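PDB 2YV4: hypothetical protein PH0435 from Pyrococcus horikoshii, which is of unknown function but carries a C-terminal Sua5 domain, so it probably takes part in making threonylcarbamoyl-AMP for the modification of tRNA. Local coordinates for residues Val8-Arg13 and Tyr100-Ala105; Ile37-Tyr42 and Ile77-Glu82; Ala44-Phe49 and Leu65-Lys70. All blocks are in the same frame, centred on the assembly; numbering follows the deposited sequence.

Contact 1: Val8-Arg13 and Tyr100-Ala105; sequences VVEGPR and YKIVKA
Val8 N donates to Lys101 O over 2.8 Å, an almost straight bond that starts a ladder between two parallel strands. Val103 takes the next two rungs with its own N and O: the N gives to Val8 O, and the O receives Glu10 N at 3.0 Å. Ala105 N then closes the series on Glu10 O at 2.8 Å, so the pairing runs right up to the terminal carboxylate. Val9 and Val103 share one face of the sheet, where Val9 CG1 lies 4.1 Å from Ala105 CB and helix 13-29 packs over Val9 and Ala105. On the other face, Val8 CG2 meets Tyr100 CD2 obliquely at 3.7 Å. Beside it, Glu10 runs its chain across Ile102, with CD 3.5 Å from Ile102 CG2; the first torsion, chi1 41°, sets CG between the backbone N and C and swings the acid over that methyl. Met91 of helix 86-93 touches Glu10, Tyr100 and Ile102. Strand 101-104 is thus added to 5-11 as the outermost strand on this side of the sheet by main-chain polar bonds, while the side chains add mainly van der Waals packing, including a carboxylate laid on a methyl.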
loop_
_atom_site.group_PDB
_atom_site.type_symbol
_atom_site.label_atom_id
_atom_site.label_comp_id
_atom_site.label_asym_id
_atom_site.label_seq_id
_atom_site.Cartn_x
_atom_site.Cartn_y
_atom_site.Cartn_z
ATOM N N VAL A 8 0.982 -4.805 -3.547
ATOM C CA VAL A 8 2.020 -3.805 -3.739
ATOM C C VAL A 8 1.944 -3.301 -5.180
ATOM O O VAL A 8 2.025 -4.090 -6.121
ATOM C CB VAL A 8 3.422 -4.407 -3.499
ATOM C CG1 VAL A 8 4.493 -3.337 -3.713
ATOM C CG2 VAL A 8 3.503 -4.986 -2.106
ATOM N N VAL A 9 1.767 -1.994 -5.354
ATOM C CA VAL A 9 1.708 -1.415 -6.695
ATOM C C VAL A 9 3.045 -0.721 -6.953
ATOM O O VAL A 9 3.401 0.252 -6.280
ATOM C CB VAL A 9 0.556 -0.401 -6.825
ATOM C CG1 VAL A 9 0.584 0.250 -8.212
ATOM C CG2 VAL A 9 -0.774 -1.111 -6.605
ATOM N N GLU A 10 3.783 -1.232 -7.933
ATOM C CA GLU A 10 5.106 -0.704 -8.251
ATOM C C GLU A 10 5.254 -0.065 -9.624
ATOM O O GLU A 10 4.472 -0.323 -10.542
ATOM C CB GLU A 10 6.141 -1.822 -8.106
ATOM C CG GLU A 10 5.649 -3.146 -8.651
ATOM C CD GLU A 10 6.772 -4.084 -9.033
ATOM O OE1 GLU A 10 7.592 -4.435 -8.156
ATOM O OE2 GLU A 10 6.826 -4.474 -10.220
ATOM N N GLY A 11 6.289 0.756 -9.756
ATOM C CA GLY A 11 6.556 1.437 -11.007
ATOM C C GLY A 11 6.928 2.880 -10.740
ATOM O O GLY A 11 7.077 3.273 -9.579
ATOM N N PRO A 12 7.110 3.699 -11.788
ATOM C CA PRO A 12 7.464 5.102 -11.543
ATOM C C PRO A 12 6.322 5.769 -10.785
ATOM O O PRO A 12 5.154 5.425 -10.992
ATOM C CB PRO A 12 7.663 5.665 -12.954
ATOM C CG PRO A 12 6.763 4.800 -13.799
ATOM C CD PRO A 12 7.004 3.420 -13.229
ATOM N N ARG A 13 6.657 6.716 -9.911
ATOM C CA ARG A 13 5.650 7.397 -9.107
ATOM C C ARG A 13 4.422 7.882 -9.872
ATOM O O ARG A 13 3.292 7.679 -9.427
ATOM C CB ARG A 13 6.261 8.581 -8.357
ATOM C CG ARG A 13 5.237 9.310 -7.490
ATOM C CD ARG A 13 5.800 10.550 -6.827
ATOM N NE ARG A 13 6.953 10.253 -5.986
ATOM C CZ ARG A 13 8.214 10.469 -6.341
ATOM N NH1 ARG A 13 8.491 10.992 -7.530
ATOM N NH2 ARG A 13 9.198 10.164 -5.506
ATOM N N TYR A 100 1.847 -11.755 -0.678
ATOM C CA TYR A 100 1.348 -10.498 -1.216
ATOM C C TYR A 100 1.335 -10.498 -2.737
ATOM O O TYR A 100 2.080 -11.231 -3.381
ATOM C CB TYR A 100 2.158 -9.298 -0.697
ATOM C CG TYR A 100 3.614 -9.234 -1.115
ATOM C CD1 TYR A 100 4.619 -9.703 -0.274
ATOM C CD2 TYR A 100 3.990 -8.662 -2.332
ATOM C CE1 TYR A 100 5.962 -9.598 -0.624
ATOM C CE2 TYR A 100 5.335 -8.559 -2.697
ATOM C CZ TYR A 100 6.314 -9.029 -1.832
ATOM O OH TYR A 100 7.646 -8.929 -2.169
ATOM N N LYS A 101 0.458 -9.685 -3.306
ATOM C CA LYS A 101 0.330 -9.577 -4.750
ATOM C C LYS A 101 1.137 -8.390 -5.256
ATOM O O LYS A 101 1.294 -7.393 -4.555
ATOM C CB LYS A 101 -1.139 -9.385 -5.118
ATOM C CG LYS A 101 -1.421 -9.211 -6.602
ATOM C CD LYS A 101 -2.918 -8.954 -6.792
ATOM C CE LYS A 101 -3.323 -8.935 -8.250
ATOM N NZ LYS A 101 -4.765 -8.601 -8.389
ATOM N N ILE A 102 1.651 -8.500 -6.473
ATOM C CA ILE A 102 2.418 -7.412 -7.059
ATOM C C ILE A 102 1.731 -6.973 -8.341
ATOM O O ILE A 102 1.498 -7.780 -9.241
ATOM C CB ILE A 102 3.863 -7.839 -7.383
ATOM C CG1 ILE A 102 4.588 -8.220 -6.091
ATOM C CG2 ILE A 102 4.600 -6.705 -8.091
ATOM C CD1 ILE A 102 6.006 -8.700 -6.306
ATOM N N VAL A 103 1.403 -5.689 -8.407
ATOM C CA VAL A 103 0.739 -5.119 -9.568
ATOM C C VAL A 103 1.626 -4.059 -10.205
ATOM O O VAL A 103 2.039 -3.106 -9.544
ATOM C CB VAL A 103 -0.602 -4.469 -9.175
ATOM C CG1 VAL A 103 -1.261 -3.856 -10.396
ATOM C CG2 VAL A 103 -1.516 -5.505 -8.549
ATOM N N LYS A 104 1.927 -4.243 -11.486
ATOM C CA LYS A 104 2.754 -3.299 -12.229
ATOM C C LYS A 104 1.896 -2.088 -12.579
ATOM O O LYS A 104 0.828 -2.235 -13.169
ATOM C CB LYS A 104 3.273 -3.959 -13.510
ATOM C CG LYS A 104 4.009 -3.018 -14.455
ATOM C CD LYS A 104 4.441 -3.751 -15.720
ATOM C CE LYS A 104 5.180 -2.824 -16.675
ATOM N NZ LYS A 104 5.629 -3.551 -17.898
ATOM N N ALA A 105 2.362 -0.893 -12.222
ATOM C CA ALA A 105 1.606 0.326 -12.499
ATOM C C ALA A 105 1.564 0.654 -13.990
ATOM O O ALA A 105 2.447 0.168 -14.727
ATOM C CB ALA A 105 2.204 1.497 -11.733
ATOM O OXT ALA A 105 0.652 1.407 -14.393
#

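Contact 2: Ile37-Tyr42 and Ile77-Glu82; sequences IGSESY and IAEGVE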
loop_
_atom_site.group_PDB
_atom_site.type_symbol
_atom_site.label_atom_id
_atom_site.label_comp_id
_atom_site.label_asym_id
_atom_site.label_seq_id
_atom_site.Cartn_x
_atom_site.Cartn_y
_atom_site.Cartn_z
ATOM N N ILE A 37 -1.241 2.368 2.158
ATOM C CA ILE A 37 -0.058 2.713 2.927
ATOM C C ILE A 37 0.810 3.320 1.831
ATOM O O ILE A 37 1.352 2.602 0.991
ATOM C CB ILE A 37 0.650 1.476 3.514
ATOM C CG1 ILE A 37 -0.299 0.714 4.442
ATOM C CG2 ILE A 37 1.883 1.915 4.295
ATOM C CD1 ILE A 37 0.325 -0.539 5.048
ATOM N N GLY A 38 0.904 4.648 1.815
ATOM C CA GLY A 38 1.688 5.306 0.786
ATOM C C GLY A 38 1.956 6.769 1.072
ATOM O O GLY A 38 2.059 7.169 2.232
ATOM N N SER A 39 2.065 7.569 0.014
ATOM C CA SER A 39 2.342 8.997 0.146
ATOM C C SER A 39 1.060 9.826 0.275
ATOM O O SER A 39 1.103 10.985 0.696
ATOM C CB SER A 39 3.162 9.482 -1.053
ATOM O OG SER A 39 2.481 9.229 -2.270
ATOM N N GLU A 40 -0.069 9.229 -0.104
ATOM C CA GLU A 40 -1.380 9.872 -0.009
ATOM C C GLU A 40 -2.479 8.806 -0.027
ATOM O O GLU A 40 -2.222 7.654 -0.359
ATOM C CB GLU A 40 -1.590 10.886 -1.138
ATOM C CG GLU A 40 -1.460 10.327 -2.537
ATOM C CD GLU A 40 -1.667 11.394 -3.592
ATOM O OE1 GLU A 40 -2.775 11.965 -3.644
ATOM O OE2 GLU A 40 -0.723 11.669 -4.362
ATOM N N SER A 41 -3.702 9.197 0.319
ATOM C CA SER A 41 -4.815 8.257 0.402
ATOM C C SER A 41 -5.422 7.752 -0.891
ATOM O O SER A 41 -5.874 6.610 -0.948
ATOM C CB SER A 41 -5.943 8.860 1.234
ATOM O OG SER A 41 -6.675 9.795 0.459
ATOM N N TYR A 42 -5.455 8.594 -1.920
ATOM C CA TYR A 42 -6.065 8.204 -3.188
ATOM C C TYR A 42 -7.525 7.887 -2.880
ATOM O O TYR A 42 -8.174 7.098 -3.570
ATOM C CB TYR A 42 -5.367 6.975 -3.765
ATOM C CG TYR A 42 -3.885 7.173 -3.955
ATOM C CD1 TYR A 42 -3.394 8.019 -4.950
ATOM C CD2 TYR A 42 -2.970 6.536 -3.119
ATOM C CE1 TYR A 42 -2.017 8.227 -5.105
ATOM C CE2 TYR A 42 -1.603 6.733 -3.262
ATOM C CZ TYR A 42 -1.132 7.579 -4.253
ATOM O OH TYR A 42 0.222 7.788 -4.366
ATOM N N ILE A 77 -3.301 -1.689 0.075
ATOM C CA ILE A 77 -2.459 -1.413 -1.084
ATOM C C ILE A 77 -1.236 -0.679 -0.569
ATOM O O ILE A 77 -1.356 0.358 0.085
ATOM C CB ILE A 77 -3.177 -0.518 -2.111
ATOM C CG1 ILE A 77 -4.425 -1.233 -2.642
ATOM C CG2 ILE A 77 -2.221 -0.168 -3.253
ATOM C CD1 ILE A 77 -5.306 -0.358 -3.534
ATOM N N ALA A 78 -0.059 -1.236 -0.830
ATOM C CA ALA A 78 1.179 -0.605 -0.399
ATOM C C ALA A 78 1.819 0.023 -1.625
ATOM O O ALA A 78 2.093 -0.657 -2.606
ATOM C CB ALA A 78 2.118 -1.641 0.224
ATOM N N GLU A 79 2.030 1.328 -1.559
ATOM C CA GLU A 79 2.634 2.092 -2.645
ATOM C C GLU A 79 4.117 1.726 -2.761
ATOM O O GLU A 79 4.866 1.886 -1.803
ATOM C CB GLU A 79 2.478 3.579 -2.331
ATOM C CG GLU A 79 2.813 4.535 -3.446
ATOM C CD GLU A 79 2.600 5.975 -3.015
ATOM O OE1 GLU A 79 1.488 6.285 -2.528
ATOM O OE2 GLU A 79 3.539 6.790 -3.155
ATOM N N GLY A 80 4.534 1.229 -3.925
ATOM C CA GLY A 80 5.929 0.859 -4.113
ATOM C C GLY A 80 6.566 1.550 -5.309
ATOM O O GLY A 80 6.793 0.916 -6.345
ATOM N N VAL A 81 6.867 2.840 -5.172
ATOM C CA VAL A 81 7.459 3.596 -6.274
ATOM C C VAL A 81 8.934 3.257 -6.489
ATOM O O VAL A 81 9.639 2.870 -5.553
ATOM C CB VAL A 81 7.307 5.129 -6.066
ATOM C CG1 VAL A 81 5.830 5.473 -5.832
ATOM C CG2 VAL A 81 8.167 5.601 -4.893
ATOM N N GLU A 82 9.388 3.397 -7.732
ATOM C CA GLU A 82 10.774 3.101 -8.080
ATOM C C GLU A 82 11.710 4.142 -7.487
ATOM O O GLU A 82 12.776 3.808 -6.976
ATOM C CB GLU A 82 10.948 3.074 -9.601
ATOM C CG GLU A 82 10.034 2.085 -10.302
ATOM C CD GLU A 82 10.242 2.060 -11.802
ATOM O OE1 GLU A 82 10.245 3.144 -12.423
ATOM O OE2 GLU A 82 10.395 0.955 -12.361
#
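Two main-chain bonds join Ile37 to the neighbouring parallel strand: Ile37 N gives to Ile77 O, and Glu79 N returns to Ile37 O, each at 2.9 Å. After Gly38 strand 34-38 ends, and a side chain takes over the pairing. The carboxylate of Glu79 receives three hydrogen bonds from the loop that follows. Its OE1 is gripped from opposite faces of the carboxylate plane, by Ser39 N at 2.9 Å and by Tyr42 OH at 2.7 Å, while OE2 accepts Ser39 OG at 2.8 Å through its syn lone pair. With CG anti to the backbone N (chi1 -169°) and the chain extended beyond it, the acid reaches across to the loop, and its CB passes 3.6 Å from Gly38 CA. A side chain on Gly38 would run into OE1. Among flat groups, the Tyr42 ring presents its edge to OE1, its plane turned 67° from the carboxylate, and Glu40 CG sits over one face, toward the rim. Lys17 of helix 13-29 bonds to Ser39 OG and Tyr42 OH, two of the groups that donate to Glu79, and forms a salt bridge with Glu40; its charge may also help offset that of the buried Glu79 carboxylate. Helix 13-29 also packs on Glu79 and Tyr42 through Ile20, while on the other face of the sheet Ile37 rests against Ala64, Leu65 and Met68 of helix 54-70.

Contact 3: Ala44-Phe49 and Leu65-Lys70; sequences ADEFFF and LRYMDK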
loop_
_atom_site.group_PDB
_atom_site.type_symbol
_atom_site.label_atom_id
_atom_site.label_comp_id
_atom_site.label_asym_id
_atom_site.label_seq_id
_atom_site.Cartn_x
_atom_site.Cartn_y
_atom_site.Cartn_z
ATOM N N ALA A 44 -8.816 6.223 -0.325
ATOM C CA ALA A 44 -9.116 4.897 0.194
ATOM C C ALA A 44 -9.956 5.112 1.453
ATOM O O ALA A 44 -10.185 6.252 1.857
ATOM C CB ALA A 44 -7.834 4.165 0.537
ATOM N N ASP A 45 -10.419 4.026 2.067
ATOM C CA ASP A 45 -11.216 4.128 3.291
ATOM C C ASP A 45 -10.309 4.393 4.490
ATOM O O ASP A 45 -10.747 4.931 5.505
ATOM C CB ASP A 45 -11.983 2.829 3.551
ATOM C CG ASP A 45 -12.994 2.525 2.475
ATOM O OD1 ASP A 45 -13.873 3.379 2.227
ATOM O OD2 ASP A 45 -12.910 1.436 1.881
ATOM N N GLU A 46 -9.045 4.002 4.364
ATOM C CA GLU A 46 -8.077 4.173 5.444
ATOM C C GLU A 46 -6.723 4.552 4.869
ATOM O O GLU A 46 -6.356 4.112 3.780
ATOM C CB GLU A 46 -7.929 2.867 6.228
ATOM C CG GLU A 46 -9.218 2.334 6.855
ATOM C CD GLU A 46 -9.595 3.072 8.123
ATOM O OE1 GLU A 46 -8.741 3.807 8.664
ATOM O OE2 GLU A 46 -10.741 2.906 8.587
ATOM N N PHE A 47 -5.969 5.360 5.605
ATOM C CA PHE A 47 -4.655 5.766 5.130
ATOM C C PHE A 47 -3.619 5.809 6.247
ATOM O O PHE A 47 -3.927 6.161 7.385
ATOM C CB PHE A 47 -4.730 7.137 4.446
ATOM C CG PHE A 47 -3.381 7.712 4.094
ATOM C CD1 PHE A 47 -2.825 8.735 4.854
ATOM C CD2 PHE A 47 -2.637 7.183 3.042
ATOM C CE1 PHE A 47 -1.547 9.221 4.574
ATOM C CE2 PHE A 47 -1.361 7.662 2.756
ATOM C CZ PHE A 47 -0.814 8.680 3.520
ATOM N N PHE A 48 -2.394 5.426 5.913
ATOM C CA PHE A 48 -1.287 5.455 6.865
ATOM C C PHE A 48 -0.061 5.790 6.025
ATOM O O PHE A 48 0.176 5.165 4.989
ATOM C CB PHE A 48 -1.106 4.095 7.541
ATOM C CG PHE A 48 -0.275 4.144 8.806
ATOM C CD1 PHE A 48 -0.883 4.045 10.057
ATOM C CD2 PHE A 48 1.109 4.272 8.744
ATOM C CE1 PHE A 48 -0.123 4.070 11.231
ATOM C CE2 PHE A 48 1.880 4.299 9.911
ATOM C CZ PHE A 48 1.263 4.196 11.156
ATOM N N PHE A 49 0.700 6.787 6.459
ATOM C CA PHE A 49 1.889 7.215 5.735
ATOM C C PHE A 49 2.990 6.154 5.684
ATOM O O PHE A 49 3.402 5.611 6.713
ATOM C CB PHE A 49 2.431 8.507 6.360
ATOM C CG PHE A 49 3.634 9.058 5.656
ATOM C CD1 PHE A 49 3.618 9.254 4.281
ATOM C CD2 PHE A 49 4.779 9.401 6.371
ATOM C CE1 PHE A 49 4.728 9.784 3.624
ATOM C CE2 PHE A 49 5.892 9.932 5.723
ATOM C CZ PHE A 49 5.865 10.123 4.350
ATOM N N LEU A 65 0.551 -1.775 8.855
ATOM C CA LEU A 65 -0.266 -2.966 8.645
ATOM C C LEU A 65 -1.094 -3.310 9.891
ATOM O O LEU A 65 -2.229 -3.774 9.782
ATOM C CB LEU A 65 0.625 -4.145 8.248
ATOM C CG LEU A 65 1.273 -4.029 6.860
ATOM C CD1 LEU A 65 2.390 -5.048 6.705
ATOM C CD2 LEU A 65 0.204 -4.219 5.793
ATOM N N ARG A 66 -0.537 -3.083 11.075
ATOM C CA ARG A 66 -1.287 -3.376 12.294
ATOM C C ARG A 66 -2.467 -2.414 12.372
ATOM O O ARG A 66 -3.560 -2.786 12.800
ATOM C CB ARG A 66 -0.401 -3.236 13.536
ATOM C CG ARG A 66 0.734 -4.242 13.583
ATOM C CD ARG A 66 1.434 -4.247 14.931
ATOM N NE ARG A 66 2.730 -4.917 14.856
ATOM C CZ ARG A 66 3.861 -4.314 14.497
ATOM N NH1 ARG A 66 3.856 -3.025 14.190
ATOM N NH2 ARG A 66 4.996 -5.001 14.436
ATOM N N TYR A 67 -2.234 -1.175 11.951
ATOM C CA TYR A 67 -3.284 -0.162 11.948
ATOM C C TYR A 67 -4.412 -0.625 11.031
ATOM O O TYR A 67 -5.592 -0.542 11.382
ATOM C CB TYR A 67 -2.739 1.173 11.434
ATOM C CG TYR A 67 -3.795 2.243 11.312
ATOM C CD1 TYR A 67 -4.197 2.982 12.426
ATOM C CD2 TYR A 67 -4.448 2.467 10.098
ATOM C CE1 TYR A 67 -5.225 3.909 12.339
ATOM C CE2 TYR A 67 -5.477 3.389 9.998
ATOM C CZ TYR A 67 -5.867 4.105 11.122
ATOM O OH TYR A 67 -6.920 4.990 11.040
HETATM N N MSE A 68 -4.038 -1.118 9.854
HETATM C CA MSE A 68 -5.012 -1.590 8.878
HETATM C C MSE A 68 -5.859 -2.744 9.399
HETATM O O MSE A 68 -7.076 -2.766 9.209
HETATM C CB MSE A 68 -4.306 -2.006 7.590
HETATM C CG MSE A 68 -3.687 -0.846 6.829
HETATM SE SE MSE A 68 -4.995 0.512 6.367
HETATM C CE MSE A 68 -3.792 2.020 6.112
ATOM N N ASP A 69 -5.227 -3.713 10.050
ATOM C CA ASP A 69 -5.989 -4.837 10.576
ATOM C C ASP A 69 -6.903 -4.398 11.715
ATOM O O ASP A 69 -8.039 -4.861 11.816
ATOM C CB ASP A 69 -5.059 -5.960 11.035
ATOM C CG ASP A 69 -4.514 -6.771 9.867
ATOM O OD1 ASP A 69 -5.214 -6.878 8.835
ATOM O OD2 ASP A 69 -3.399 -7.310 9.984
ATOM N N LYS A 70 -6.415 -3.499 12.565
ATOM C CA LYS A 70 -7.223 -3.000 13.671
ATOM C C LYS A 70 -8.452 -2.296 13.090
ATOM O O LYS A 70 -9.522 -2.277 13.703
ATOM C CB LYS A 70 -6.407 -2.021 14.520
ATOM C CG LYS A 70 -7.160 -1.438 15.705
ATOM C CD LYS A 70 -6.284 -0.465 16.479
ATOM C CE LYS A 70 -6.958 0.011 17.757
ATOM N NZ LYS A 70 -8.237 0.717 17.476
#
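Strand 46-49, at one edge of the parallel sheet, and helix 54-70 are the first two elements of a beta-alpha-beta crossover that passes over strand 34-38 to strand 75-81. The short segments run nearly antiparallel, at 165°, their axes 8.9 Å apart at closest, a separation bridged by side chains. Phe48 and Tyr67 make the aromatic part: their rings sit obliquely, planes 50° apart, with Phe48 CD1 3.6 Å from Tyr67 CG. Both side chains leave the backbone with CG anti to N, Tyr67 at chi1 176°, and this carries the tyrosine out from the helix toward the strand. Its far end meets Glu46, where Tyr67 OH donates to OE1 at 3.2 Å, approaching nearly along the C-O axis. The two side chains cross at about a right angle. Met68, a selenomethionine, bends at chi2 and packs between helix and strand: SE lies 3.8 Å from Glu46 CB, and CE is 3.7 Å from Phe48 CB. An alanine at Glu46 would keep the CB that meets selenium, but is likely to leave the Tyr67 hydroxyl without this acceptor and its ring freer to move. Glu46 OE2 also has a long, weak ion pair with Lys33. Toward the core of the sheet, Met68 continues onto Ile37 of strand 34-38 and Val76 of strand 75-81, while Glu46 and Phe48 bond through their backbone to Val36.

In the fold
From the N terminus, strand 5-11 comes first, and its pairing with 101-104 waits for the chain's end: contact 1 closes the outermost loop, spanning nearly the whole domain. Inside it, contact 2 joins strand 34-38 to strand 75-81, and contact 3, between 44-49 and 65-70, is nested within that loop in turn. No loops cross. All three reach the one parallel sheet, ordered 46-49, 34-38, 75-81, 5-11, 101-104. Contacts 1 and 2 touch, Val9 O lying 2.8 Å from Gly80 N, and contacts 2 and 3 meet where strand 34-38 borders strand 46-49. Contacts 1 and 3, centres about 18 Å apart, lie on opposite sides of the chain's centre.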